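Local coordinates for filamentation induced by cAMP protein Fic (Desulfovibrio alaskensis, PDB 4RGL), which belongs to the Fic/DOC family of largely helical proteins and carries a C-terminal domain of the helix-turn-helix clan, at residues 148-151 with 152-156. Sequence-based numbering, arbitrary orientation.
Sequences DRVP and KLMAD
Leu153, Met154 and Ala155 each give their backbone N-H to the carbonyl four residues back, on Arg149, Val150 and Pro151, setting the first turns of helix 150-163. Leu153 N lies 3.1 Å from Arg149 O. Met154 N reaches Val150 O at 2.8 Å. The third bond, Ala155 N to Pro151 O at 2.9 Å, is more bent, with an N-H...O angle of 151°. Pro151, whose ring nitrogen carries no hydrogen to give, sits in this first turn, where N-H groups have no helical acceptor; the missing hydrogen therefore costs no bond, while Pro151 O still accepts from Ala155. Within the Fic/DOC region, the N-terminal part of helix 150-163 is two-faced: Val150 and Met154, one turn apart, are buried, whereas Pro151, Lys152 and Ala155 are exposed. The two buried side chains run side by side in the same direction, Val150 CG1 lying 4.0 Å from Met154 CG. Met154, a selenomethionine, has CG anti to its carbonyl carbon (chi1 -80°) and bends at chi2 and chi3, carrying its selenium end away from the first turn; its side chain packs on Phe179 and Ile182 of helix 168-182, and both it and Val150 touch Pro184. Leu153 also meets Ile182, while its CD1 methyl comes up to Arg149 CB at 3.9 Å and the leucine branch lies over Arg149 O, the carbonyl oxygen that its own N-H engages. Beyond CB, the arginine chain bends at chi2 and leads away from the helix, its NE forming a long salt bridge of 3.8 Å with Asp148 OD1.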
loop_
_atom_site.group_PDB
_atom_site.type_symbol
_atom_site.label_atom_id
_atom_site.label_comp_id
_atom_site.label_asym_id
_atom_site.label_seq_id
_atom_site.Cartn_x
_atom_site.Cartn_y
_atom_site.Cartn_z
ATOM N N ASP A 148 -30.891 12.282 -7.092
ATOM C CA ASP A 148 -31.938 12.101 -6.080
ATOM C C ASP A 148 -32.107 10.605 -5.696
ATOM O O ASP A 148 -32.691 10.304 -4.646
ATOM C CB ASP A 148 -33.285 12.692 -6.560
ATOM C CG ASP A 148 -33.760 12.201 -7.926
ATOM O OD1 ASP A 148 -33.310 11.115 -8.360
ATOM O OD2 ASP A 148 -34.638 12.867 -8.524
ATOM N N ARG A 149 -31.553 9.679 -6.516
ATOM C CA ARG A 149 -31.621 8.234 -6.223
ATOM C C ARG A 149 -30.475 7.814 -5.312
ATOM O O ARG A 149 -30.580 6.801 -4.610
ATOM C CB ARG A 149 -31.578 7.406 -7.527
ATOM C CG ARG A 149 -32.588 7.840 -8.588
ATOM C CD ARG A 149 -33.996 7.354 -8.297
ATOM N NE ARG A 149 -34.935 7.788 -9.334
ATOM C CZ ARG A 149 -35.155 7.120 -10.465
ATOM N NH1 ARG A 149 -34.508 5.984 -10.711
ATOM N NH2 ARG A 149 -36.015 7.585 -11.362
ATOM N N VAL A 150 -29.349 8.573 -5.357
ATOM C CA VAL A 150 -28.103 8.235 -4.655
ATOM C C VAL A 150 -28.346 8.015 -3.116
ATOM O O VAL A 150 -27.927 6.990 -2.584
ATOM C CB VAL A 150 -27.009 9.313 -4.894
ATOM C CG1 VAL A 150 -25.770 9.038 -4.046
ATOM C CG2 VAL A 150 -26.646 9.404 -6.371
ATOM N N PRO A 151 -28.994 8.973 -2.386
ATOM C CA PRO A 151 -29.140 8.802 -0.926
ATOM C C PRO A 151 -29.688 7.414 -0.537
ATOM O O PRO A 151 -29.118 6.760 0.338
ATOM C CB PRO A 151 -30.123 9.907 -0.545
ATOM C CG PRO A 151 -29.884 10.970 -1.539
ATOM C CD PRO A 151 -29.529 10.280 -2.832
ATOM N N LYS A 152 -30.792 6.965 -1.198
ATOM C CA LYS A 152 -31.421 5.659 -0.918
ATOM C C LYS A 152 -30.491 4.503 -1.342
ATOM O O LYS A 152 -30.307 3.551 -0.579
ATOM C CB LYS A 152 -32.786 5.550 -1.645
ATOM C CG LYS A 152 -33.508 4.203 -1.444
ATOM C CD LYS A 152 -34.072 4.047 -0.023
ATOM C CE LYS A 152 -34.719 2.696 0.192
ATOM N NZ LYS A 152 -35.856 2.468 -0.738
ATOM N N LEU A 153 -29.902 4.595 -2.559
ATOM C CA LEU A 153 -28.978 3.570 -3.070
ATOM C C LEU A 153 -27.808 3.355 -2.105
ATOM O O LEU A 153 -27.441 2.210 -1.816
ATOM C CB LEU A 153 -28.443 3.978 -4.463
ATOM C CG LEU A 153 -29.433 3.894 -5.618
ATOM C CD1 LEU A 153 -28.936 4.665 -6.813
ATOM C CD2 LEU A 153 -29.712 2.459 -5.995
HETATM N N MSE A 154 -27.245 4.459 -1.584
HETATM C CA MSE A 154 -26.117 4.414 -0.666
HETATM C C MSE A 154 -26.551 3.949 0.712
HETATM O O MSE A 154 -25.838 3.170 1.343
HETATM C CB MSE A 154 -25.438 5.783 -0.581
HETATM C CG MSE A 154 -24.520 6.044 -1.750
HETATM SE SE MSE A 154 -23.099 4.738 -1.786
HETATM C CE MSE A 154 -22.898 4.588 -3.494
ATOM N N ALA A 155 -27.748 4.376 1.163
ATOM C CA ALA A 155 -28.293 3.937 2.444
ATOM C C ALA A 155 -28.486 2.434 2.453
ATOM O O ALA A 155 -28.052 1.760 3.395
ATOM C CB ALA A 155 -29.613 4.638 2.720
ATOM N N ASP A 156 -29.077 1.885 1.361
ATOM C CA ASP A 156 -29.308 0.448 1.222
ATOM C C ASP A 156 -27.990 -0.310 1.180
ATOM O O ASP A 156 -27.825 -1.298 1.897
ATOM C CB ASP A 156 -30.128 0.149 -0.051
ATOM C CG ASP A 156 -31.559 0.657 -0.010
ATOM O OD1 ASP A 156 -32.089 0.863 1.115
ATOM O OD2 ASP A 156 -32.183 0.756 -1.087
#